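Local coordinates for CRISPR-associated endonuclease Cas1 (Thermotoga maritima, PDB 4XTK), which probably acts as a metal-dependent double-stranded DNA endonuclease in CRISPR adaptive immunity, working as a homodimer that assembles with Cas2, at residues E[14-19]-E[48-53]; E[173-178]-E[186-191]; E[95-100]-E[215-220]. All blocks are in the same frame, centred on the assembly; numbering follows the deposited sequence.

How the contacts relate
From the N terminus, contact 1 comes first: it closes a loop of 28 residues, rich in strand, by setting strand 51-54 beside strand 17-21 in the N-terminal beta-rich part of the chain. The chain then enters its helical part, where 95-100 opens contact 3. That contact is not completed until 215-220, over a hundred mostly helical residues later. Contact 2 opens and closes within this long excursion, joining 173-178 to the start of helix 188-208 across only seven residues. Contact 1 precedes both others, and no loops cross. The three centres lie well apart, 34 to 44 Å from one another, and none of the contacts touch. Contacts 1 and 3 both reach the second subunit.

Contact 1 of 3, residues E[14-19]-E[48-53]; sequences FSSGTL and FGEVDL
Leu19 N gives its hydrogen to Asp52 O across 2.7 Å, meeting the carbonyl almost head-on (C=O...N 172°), and the CA-H of Thr18 also leans on this oxygen. One step back, Asp52 N donates to Gly17 O at 2.9 Å, and Gly17 N in turn to Glu50 O. This is the alternating bonding of parallel strands: 17-21 and 51-54 are neighbours in a four-stranded mixed sheet, and strand 51-54, its outermost strand within the chain, pairs antiparallel with the second subunit, so the sheet continues across the dimer. Gly17 suits its place because at its backbone angles a beta carbon would press on the carbonyl oxygen of Ser16. Before the strands begin, a serine takes over from the backbone: Ser16 OG, turned beside its own N (chi1 -64°), accepts from Glu50 N at 3.0 Å. Further out, Phe14 and Phe48 point the same way with planes 17° apart, slid so that Phe14 CE1 lies over the rim of one Phe48 face, 3.5 Å from Phe48 CD1. The ring of Phe48 is stacked on that of Phe71, whereas it barely overlaps Phe14. On the buried side, Leu19 CD1 meets Leu53 CD2 at 3.7 Å.

Contact 2 of 3, residues E[173-178]-E[186-191]; sequences ERFRIE and KNFANT
Phe175 and Phe188 form the aromatic part of this contact. Their planes meet at 33°, neither stacked nor edge-on, with centroids 4.9 Å apart; Phe188 CD2 lies over the rim of one Phe175 face, while Phe188 CB sits 3.7 Å from Phe175 CD2. The aliphatic part is made by Ala189 and Ile177. Ala189 CB points at the 173-178 backbone and packs on Ile177 CG1 at 4.0 Å, its single methyl letting the helix come close to the turn.

Polar links run mostly through water. One molecule accepts from Ala189 N at 2.9 Å and donates to the carbonyls of Arg174 and Arg176; another accepts from Phe188 N. Amides of the first helical turn, which lack helical partners, thus find acceptors. The direct bond, Asn190 ND2 to Ile177 O, is weak.

Asn187 is the N-cap: its short side chain puts a carbonyl oxygen near amides lacking helical partners. It is swung between backbone N and carbonyl carbon (chi1 59°), which brings OD1 back over the helix start to accept from Asn190 N at 3.0 Å and, from the opposite face of its plane, from Asn190 ND2. This fixes the Asn190 amide, whose OD1 also takes a bond from Arg180.

Both segments lie against helix 230-252, where Phe247 touches Ile177 and Ala189 and Val251 meets Phe175, with helix 148-166 flanking Ile177 and Phe261 of strand 261-262 meeting Phe188.

Contact 3 of 3, residues E[95-100]-E[215-220]; sequences KQAEHY and PRIGYL
Tyr219 and Gln96 meet at about a right angle: the phenol lies across the glutamine stem, its OH 3.2 Å from Gln96 CB. The contact joins helix 93-101 to the loop between helices 188-208 and 230-252 in the helical part of Cas1, a loop that runs directly into His221, probably a manganese ligand as in related proteins. The Tyr219 ring comes to the helix edge-first, with Tyr100 N in its plane, so its flat outline follows the backbone from Gln96 to Tyr100. A tyrosine suits the place, since the ring packs its edge on the helix backbone while the hydroxyl reaches a main-chain acceptor.

Tyr100 comes alongside the loop. With CG anti to the backbone N (chi1 -173°), its ring crosses Tyr219 obliquely and passes the loop by its edge, placing CD1 3.0 Å from Gly218 O. Beyond this edge the Tyr100 hydroxyl bonds Thr223 N. Gln96, extended beyond CG, slants across Ile217, and its OE1 accepts from Asp214 N, so a buried glutamine can serve a main-chain amide of the loop.

Ile217 supplies the apolar part of the contact. Its CD1 lies 4.1 Å from Gln96 CB and 4.3 Å from Ala97 CB, and its CG2 touches Tyr100 CB. Ala97 is small enough to pack also against Ala97 of the second subunit, so the contact takes part in the dimer interface, where Arg216 also pairs with Asp214 of that subunit.

Gln96 O is gripped twice: Tyr100 N reaches it at 2.9 Å in the helical bond, and Tyr219 OH, at 3.1 Å and nearly perpendicular to the C=O bond (99°), from the opposite face of the carbonyl plane.

Contact 1 of 3, residues E[14-19]-E[48-53]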
loop_
_atom_site.group_PDB
_atom_site.type_symbol
_atom_site.label_atom_id
_atom_site.label_comp_id
_atom_site.label_asym_id
_atom_site.label_seq_id
_atom_site.Cartn_x
_atom_site.Cartn_y
_atom_site.Cartn_z
ATOM N N PHE E 14 -13.414 12.815 -10.796
ATOM C CA PHE E 14 -13.999 11.855 -11.722
ATOM C C PHE E 14 -13.851 12.251 -13.175
ATOM O O PHE E 14 -14.090 11.442 -14.070
ATOM C CB PHE E 14 -15.463 11.644 -11.380
ATOM C CG PHE E 14 -15.658 10.994 -10.055
ATOM C CD1 PHE E 14 -15.535 9.619 -9.920
ATOM C CD2 PHE E 14 -15.913 11.752 -8.935
ATOM C CE1 PHE E 14 -15.695 9.013 -8.694
ATOM C CE2 PHE E 14 -16.067 11.153 -7.715
ATOM C CZ PHE E 14 -15.963 9.782 -7.591
ATOM N N SER E 15 -13.430 13.488 -13.408
ATOM C CA SER E 15 -13.356 14.016 -14.769
ATOM C C SER E 15 -12.027 13.695 -15.432
ATOM O O SER E 15 -10.977 13.696 -14.786
ATOM C CB SER E 15 -13.585 15.531 -14.777
ATOM O OG SER E 15 -14.908 15.859 -14.385
ATOM N N SER E 16 -12.081 13.392 -16.722
ATOM C CA SER E 16 -10.865 13.212 -17.496
ATOM C C SER E 16 -10.305 14.564 -17.925
ATOM O O SER E 16 -11.051 15.527 -18.106
ATOM C CB SER E 16 -11.129 12.324 -18.710
ATOM O OG SER E 16 -11.509 11.023 -18.299
ATOM N N GLY E 17 -8.989 14.631 -18.084
ATOM C CA GLY E 17 -8.340 15.856 -18.503
ATOM C C GLY E 17 -6.865 15.858 -18.162
ATOM O O GLY E 17 -6.267 14.807 -17.945
ATOM N N THR E 18 -6.276 17.045 -18.111
ATOM C CA THR E 18 -4.858 17.166 -17.799
ATOM C C THR E 18 -4.645 17.827 -16.448
ATOM O O THR E 18 -5.145 18.926 -16.202
ATOM C CB THR E 18 -4.106 17.977 -18.869
ATOM O OG1 THR E 18 -4.310 17.385 -20.160
ATOM C CG2 THR E 18 -2.624 18.001 -18.557
ATOM N N LEU E 19 -3.900 17.155 -15.577
ATOM C CA LEU E 19 -3.509 17.728 -14.296
ATOM C C LEU E 19 -2.284 18.623 -14.467
ATOM O O LEU E 19 -1.249 18.187 -14.970
ATOM C CB LEU E 19 -3.224 16.626 -13.275
ATOM C CG LEU E 19 -4.430 15.797 -12.832
ATOM C CD1 LEU E 19 -3.998 14.603 -11.990
ATOM C CD2 LEU E 19 -5.410 16.662 -12.071
ATOM N N PHE E 48 -10.232 9.168 -10.478
ATOM C CA PHE E 48 -10.961 8.123 -11.190
ATOM C C PHE E 48 -11.033 8.305 -12.711
ATOM O O PHE E 48 -11.435 7.392 -13.439
ATOM C CB PHE E 48 -12.369 8.018 -10.624
ATOM C CG PHE E 48 -12.403 7.579 -9.196
ATOM C CD1 PHE E 48 -12.255 8.495 -8.176
ATOM C CD2 PHE E 48 -12.575 6.248 -8.876
ATOM C CE1 PHE E 48 -12.288 8.097 -6.868
ATOM C CE2 PHE E 48 -12.609 5.841 -7.565
ATOM C CZ PHE E 48 -12.463 6.769 -6.559
ATOM N N GLY E 49 -10.640 9.476 -13.192
ATOM C CA GLY E 49 -10.775 9.767 -14.605
ATOM C C GLY E 49 -9.517 9.377 -15.342
ATOM O O GLY E 49 -8.569 8.885 -14.738
ATOM N N GLU E 50 -9.501 9.593 -16.652
ATOM C CA GLU E 50 -8.273 9.423 -17.406
ATOM C C GLU E 50 -7.543 10.761 -17.412
ATOM O O GLU E 50 -8.015 11.730 -17.998
ATOM C CB GLU E 50 -8.563 8.937 -18.830
ATOM C CG GLU E 50 -9.183 7.545 -18.899
ATOM C CD GLU E 50 -8.234 6.447 -18.426
ATOM O OE1 GLU E 50 -7.003 6.662 -18.455
ATOM O OE2 GLU E 50 -8.722 5.368 -18.027
ATOM N N VAL E 51 -6.392 10.816 -16.752
ATOM C CA VAL E 51 -5.676 12.077 -16.612
ATOM C C VAL E 51 -4.275 12.043 -17.207
ATOM O O VAL E 51 -3.612 11.008 -17.218
ATOM C CB VAL E 51 -5.559 12.506 -15.130
ATOM C CG1 VAL E 51 -6.933 12.773 -14.541
ATOM C CG2 VAL E 51 -4.811 11.458 -14.322
ATOM N N ASP E 52 -3.843 13.192 -17.717
ATOM C CA ASP E 52 -2.449 13.400 -18.091
ATOM C C ASP E 52 -1.775 14.257 -17.028
ATOM O O ASP E 52 -2.394 15.160 -16.465
ATOM C CB ASP E 52 -2.328 14.073 -19.464
ATOM C CG ASP E 52 -2.951 13.256 -20.573
ATOM O OD1 ASP E 52 -3.282 12.076 -20.329
ATOM O OD2 ASP E 52 -3.100 13.789 -21.692
ATOM N N LEU E 53 -0.512 13.968 -16.751
ATOM C CA LEU E 53 0.279 14.794 -15.849
ATOM C C LEU E 53 1.759 14.650 -16.181
ATOM O O LEU E 53 2.157 13.725 -16.885
ATOM C CB LEU E 53 0.004 14.431 -14.382
ATOM C CG LEU E 53 0.129 12.988 -13.873
ATOM C CD1 LEU E 53 1.547 12.673 -13.433
ATOM C CD2 LEU E 53 -0.836 12.744 -12.720
HETATM O O HOH W 1 -14.509 8.346 -14.195
#

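Contact 2 of 3, residues E[173-178]-E[186-191]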
loop_
_atom_site.group_PDB
_atom_site.type_symbol
_atom_site.label_atom_id
_atom_site.label_comp_id
_atom_site.label_asym_id
_atom_site.label_seq_id
_atom_site.Cartn_x
_atom_site.Cartn_y
_atom_site.Cartn_z
ATOM N N GLU E 173 -37.683 -25.714 -8.614
ATOM C CA GLU E 173 -36.860 -26.386 -7.618
ATOM C C GLU E 173 -35.480 -26.748 -8.161
ATOM O O GLU E 173 -34.555 -26.979 -7.382
ATOM C CB GLU E 173 -37.564 -27.627 -7.062
ATOM C CG GLU E 173 -38.558 -28.293 -7.988
ATOM C CD GLU E 173 -39.234 -29.491 -7.336
ATOM O OE1 GLU E 173 -40.440 -29.393 -7.018
ATOM O OE2 GLU E 173 -38.564 -30.530 -7.143
ATOM N N ARG E 174 -35.330 -26.768 -9.486
ATOM C CA ARG E 174 -34.003 -26.910 -10.082
ATOM C C ARG E 174 -33.095 -25.773 -9.624
ATOM O O ARG E 174 -31.872 -25.894 -9.633
ATOM C CB ARG E 174 -34.077 -26.918 -11.611
ATOM C CG ARG E 174 -34.748 -28.133 -12.221
ATOM C CD ARG E 174 -34.838 -27.985 -13.730
ATOM N NE ARG E 174 -35.471 -26.721 -14.108
ATOM C CZ ARG E 174 -35.762 -26.367 -15.356
ATOM N NH1 ARG E 174 -35.487 -27.186 -16.363
ATOM N NH2 ARG E 174 -36.336 -25.196 -15.596
ATOM N N PHE E 175 -33.721 -24.652 -9.282
ATOM C CA PHE E 175 -33.037 -23.447 -8.832
ATOM C C PHE E 175 -33.032 -23.199 -7.323
ATOM O O PHE E 175 -32.622 -22.131 -6.881
ATOM C CB PHE E 175 -33.624 -22.243 -9.564
ATOM C CG PHE E 175 -33.223 -22.190 -11.002
ATOM C CD1 PHE E 175 -33.955 -22.870 -11.962
ATOM C CD2 PHE E 175 -32.082 -21.506 -11.389
ATOM C CE1 PHE E 175 -33.573 -22.847 -13.283
ATOM C CE2 PHE E 175 -31.693 -21.476 -12.711
ATOM C CZ PHE E 175 -32.438 -22.146 -13.658
ATOM N N ARG E 176 -33.537 -24.140 -6.534
ATOM C CA ARG E 176 -33.456 -24.008 -5.077
ATOM C C ARG E 176 -32.029 -24.221 -4.573
ATOM O O ARG E 176 -31.270 -25.018 -5.129
ATOM C CB ARG E 176 -34.411 -24.985 -4.378
ATOM C CG ARG E 176 -35.866 -24.708 -4.693
ATOM C CD ARG E 176 -36.821 -25.426 -3.772
ATOM N NE ARG E 176 -38.171 -24.894 -3.926
ATOM C CZ ARG E 176 -39.097 -24.913 -2.975
ATOM N NH1 ARG E 176 -38.822 -25.440 -1.787
ATOM N NH2 ARG E 176 -40.296 -24.398 -3.208
ATOM N N ILE E 177 -31.671 -23.491 -3.521
ATOM C CA ILE E 177 -30.346 -23.593 -2.923
ATOM C C ILE E 177 -30.136 -24.956 -2.283
ATOM O O ILE E 177 -29.020 -25.475 -2.268
ATOM C CB ILE E 177 -30.129 -22.503 -1.861
ATOM C CG1 ILE E 177 -30.455 -21.125 -2.446
ATOM C CG2 ILE E 177 -28.708 -22.560 -1.302
ATOM C CD1 ILE E 177 -30.590 -20.038 -1.404
ATOM N N GLU E 178 -31.231 -25.544 -1.802
ATOM C CA GLU E 178 -31.176 -26.738 -0.966
ATOM C C GLU E 178 -30.314 -26.418 0.257
ATOM O O GLU E 178 -30.694 -25.602 1.098
ATOM C CB GLU E 178 -30.629 -27.938 -1.742
ATOM C CG GLU E 178 -31.512 -28.382 -2.903
ATOM C CD GLU E 178 -32.915 -28.776 -2.466
ATOM O OE1 GLU E 178 -33.040 -29.591 -1.526
ATOM O OE2 GLU E 178 -33.892 -28.274 -3.067
ATOM N N LYS E 186 -23.065 -28.691 -5.970
ATOM C CA LYS E 186 -22.998 -28.221 -7.336
ATOM C C LYS E 186 -24.409 -28.197 -7.904
ATOM O O LYS E 186 -25.011 -29.237 -8.173
ATOM C CB LYS E 186 -22.058 -29.121 -8.149
ATOM C CG LYS E 186 -22.323 -29.223 -9.638
ATOM C CD LYS E 186 -21.255 -30.094 -10.281
ATOM C CE LYS E 186 -21.721 -30.710 -11.585
ATOM N NZ LYS E 186 -20.657 -31.565 -12.185
ATOM N N ASN E 187 -24.929 -26.985 -8.065
ATOM C CA ASN E 187 -26.234 -26.772 -8.673
ATOM C C ASN E 187 -26.356 -25.325 -9.120
ATOM O O ASN E 187 -25.448 -24.522 -8.895
ATOM C CB ASN E 187 -27.376 -27.142 -7.718
ATOM C CG ASN E 187 -27.360 -26.347 -6.426
ATOM O OD1 ASN E 187 -26.737 -25.289 -6.327
ATOM N ND2 ASN E 187 -28.089 -26.840 -5.433
ATOM N N PHE E 188 -27.481 -24.988 -9.737
ATOM C CA PHE E 188 -27.643 -23.664 -10.326
ATOM C C PHE E 188 -27.532 -22.555 -9.282
ATOM O O PHE E 188 -26.731 -21.635 -9.433
ATOM C CB PHE E 188 -28.986 -23.568 -11.051
ATOM C CG PHE E 188 -29.101 -24.482 -12.233
ATOM C CD1 PHE E 188 -27.991 -24.786 -13.003
ATOM C CD2 PHE E 188 -30.321 -25.035 -12.578
ATOM C CE1 PHE E 188 -28.097 -25.622 -14.096
ATOM C CE2 PHE E 188 -30.434 -25.877 -13.669
ATOM C CZ PHE E 188 -29.319 -26.169 -14.429
ATOM N N ALA E 189 -28.324 -22.665 -8.220
ATOM C CA ALA E 189 -28.438 -21.608 -7.223
ATOM C C ALA E 189 -27.107 -21.286 -6.545
ATOM O O ALA E 189 -26.765 -20.117 -6.380
ATOM C CB ALA E 189 -29.481 -21.982 -6.182
ATOM N N ASN E 190 -26.353 -22.309 -6.157
ATOM C CA ASN E 190 -25.080 -22.067 -5.493
ATOM C C ASN E 190 -24.019 -21.509 -6.444
ATOM O O ASN E 190 -23.100 -20.807 -6.014
ATOM C CB ASN E 190 -24.568 -23.339 -4.815
ATOM C CG ASN E 190 -25.333 -23.660 -3.546
ATOM O OD1 ASN E 190 -25.251 -22.928 -2.562
ATOM N ND2 ASN E 190 -26.065 -24.767 -3.554
ATOM N N THR E 191 -24.147 -21.806 -7.730
ATOM C CA THR E 191 -23.268 -21.204 -8.727
ATOM C C THR E 191 -23.504 -19.699 -8.789
ATOM O O THR E 191 -22.565 -18.915 -8.940
ATOM C CB THR E 191 -23.489 -21.811 -10.119
ATOM O OG1 THR E 191 -23.175 -23.207 -10.082
ATOM C CG2 THR E 191 -22.607 -21.121 -11.152
HETATM O O HOH W 2 -29.879 -24.977 -7.588
HETATM O O HOH W 3 -28.976 -27.258 -10.753
#

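Contact 3 of 3, residues E[95-100]-E[215-220]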
loop_
_atom_site.group_PDB
_atom_site.type_symbol
_atom_site.label_atom_id
_atom_site.label_comp_id
_atom_site.label_asym_id
_atom_site.label_seq_id
_atom_site.Cartn_x
_atom_site.Cartn_y
_atom_site.Cartn_z
ATOM N N LYS E 95 -4.064 0.812 14.440
ATOM C CA LYS E 95 -5.254 0.767 15.278
ATOM C C LYS E 95 -5.946 -0.566 15.071
ATOM O O LYS E 95 -6.446 -1.165 16.024
ATOM C CB LYS E 95 -6.204 1.921 14.965
ATOM C CG LYS E 95 -5.620 3.309 15.184
ATOM C CD LYS E 95 -5.201 3.538 16.620
ATOM C CE LYS E 95 -6.409 3.738 17.514
ATOM N NZ LYS E 95 -6.018 4.105 18.899
ATOM N N GLN E 96 -5.946 -1.029 13.820
ATOM C CA GLN E 96 -6.568 -2.293 13.443
ATOM C C GLN E 96 -5.915 -3.497 14.122
ATOM O O GLN E 96 -6.611 -4.371 14.635
ATOM C CB GLN E 96 -6.529 -2.478 11.919
ATOM C CG GLN E 96 -7.584 -1.665 11.172
ATOM C CD GLN E 96 -7.542 -1.863 9.673
ATOM O OE1 GLN E 96 -7.065 -1.000 8.936
ATOM N NE2 GLN E 96 -8.056 -2.997 9.210
ATOM N N ALA E 97 -4.584 -3.549 14.107
ATOM C CA ALA E 97 -3.860 -4.638 14.759
ATOM C C ALA E 97 -4.165 -4.601 16.239
ATOM O O ALA E 97 -4.449 -5.635 16.872
ATOM C CB ALA E 97 -2.379 -4.526 14.520
ATOM N N GLU E 98 -4.135 -3.389 16.781
ATOM C CA GLU E 98 -4.494 -3.199 18.171
ATOM C C GLU E 98 -5.937 -3.683 18.447
ATOM O O GLU E 98 -6.152 -4.311 19.480
ATOM C CB GLU E 98 -4.322 -1.740 18.579
ATOM C CG GLU E 98 -4.957 -1.366 19.912
ATOM C CD GLU E 98 -5.110 0.134 20.087
ATOM O OE1 GLU E 98 -4.279 0.890 19.540
ATOM O OE2 GLU E 98 -6.080 0.556 20.755
ATOM N N HIS E 99 -6.935 -3.485 17.574
ATOM C CA HIS E 99 -8.202 -4.039 18.042
ATOM C C HIS E 99 -8.318 -5.521 17.675
ATOM O O HIS E 99 -9.265 -6.182 18.100
ATOM C CB HIS E 99 -9.464 -3.315 17.556
ATOM C CG HIS E 99 -9.483 -1.855 17.847
ATOM N ND1 HIS E 99 -8.756 -1.291 18.876
ATOM C CD2 HIS E 99 -10.405 -0.912 17.506
ATOM C CE1 HIS E 99 -9.048 -0.012 18.965
ATOM N NE2 HIS E 99 -10.065 0.239 18.150
ATOM N N TYR E 100 -7.380 -6.044 16.897
ATOM C CA TYR E 100 -7.414 -7.469 16.643
ATOM C C TYR E 100 -6.802 -8.318 17.777
ATOM O O TYR E 100 -7.389 -9.320 18.183
ATOM C CB TYR E 100 -6.713 -7.789 15.333
ATOM C CG TYR E 100 -6.871 -9.235 14.929
ATOM C CD1 TYR E 100 -8.000 -9.663 14.240
ATOM C CD2 TYR E 100 -5.901 -10.182 15.254
ATOM C CE1 TYR E 100 -8.154 -10.981 13.878
ATOM C CE2 TYR E 100 -6.052 -11.510 14.890
ATOM C CZ TYR E 100 -7.179 -11.900 14.201
ATOM O OH TYR E 100 -7.334 -13.216 13.835
ATOM N N PRO E 215 -7.435 -3.670 4.310
ATOM C CA PRO E 215 -8.277 -4.836 4.009
ATOM C C PRO E 215 -7.700 -6.166 4.500
ATOM O O PRO E 215 -8.435 -7.151 4.558
ATOM C CB PRO E 215 -8.352 -4.817 2.483
ATOM C CG PRO E 215 -7.069 -4.202 2.068
ATOM C CD PRO E 215 -6.763 -3.159 3.103
ATOM N N ARG E 216 -6.413 -6.197 4.841
ATOM C CA ARG E 216 -5.764 -7.456 5.212
ATOM C C ARG E 216 -6.019 -7.881 6.653
ATOM O O ARG E 216 -5.716 -9.007 7.026
ATOM C CB ARG E 216 -4.263 -7.369 4.959
ATOM C CG ARG E 216 -3.951 -7.371 3.484
ATOM C CD ARG E 216 -2.536 -6.954 3.195
ATOM N NE ARG E 216 -2.272 -5.581 3.598
ATOM C CZ ARG E 216 -1.192 -4.907 3.220
ATOM N NH1 ARG E 216 -0.304 -5.485 2.420
ATOM N NH2 ARG E 216 -1.003 -3.660 3.630
ATOM N N ILE E 217 -6.592 -6.994 7.456
ATOM C CA ILE E 217 -6.954 -7.362 8.815
ATOM C C ILE E 217 -8.462 -7.348 9.005
ATOM O O ILE E 217 -9.081 -6.296 8.945
ATOM C CB ILE E 217 -6.299 -6.423 9.857
ATOM C CG1 ILE E 217 -4.776 -6.508 9.768
ATOM C CG2 ILE E 217 -6.765 -6.768 11.251
ATOM C CD1 ILE E 217 -4.063 -5.572 10.710
ATOM N N GLY E 218 -9.044 -8.525 9.222
ATOM C CA GLY E 218 -10.450 -8.655 9.567
ATOM C C GLY E 218 -10.687 -9.005 11.035
ATOM O O GLY E 218 -9.741 -9.113 11.814
ATOM N N TYR E 219 -11.950 -9.195 11.409
ATOM C CA TYR E 219 -12.333 -9.355 12.810
ATOM C C TYR E 219 -13.204 -10.583 13.044
ATOM O O TYR E 219 -12.842 -11.464 13.838
ATOM C CB TYR E 219 -13.010 -8.077 13.305
ATOM C CG TYR E 219 -12.024 -6.941 13.260
ATOM C CD1 TYR E 219 -11.035 -6.824 14.231
ATOM C CD2 TYR E 219 -12.023 -6.032 12.207
ATOM C CE1 TYR E 219 -10.096 -5.812 14.180
ATOM C CE2 TYR E 219 -11.092 -5.014 12.149
ATOM C CZ TYR E 219 -10.131 -4.909 13.138
ATOM O OH TYR E 219 -9.204 -3.901 13.080
ATOM N N LEU E 220 -14.365 -10.627 12.396
ATOM C CA LEU E 220 -15.192 -11.829 12.417
ATOM C C LEU E 220 -14.426 -13.001 11.797
ATOM O O LEU E 220 -14.379 -14.097 12.359
ATOM C CB LEU E 220 -16.515 -11.602 11.681
ATOM C CG LEU E 220 -17.462 -12.805 11.752
ATOM C CD1 LEU E 220 -17.731 -13.177 13.205
ATOM C CD2 LEU E 220 -18.764 -12.581 10.974
#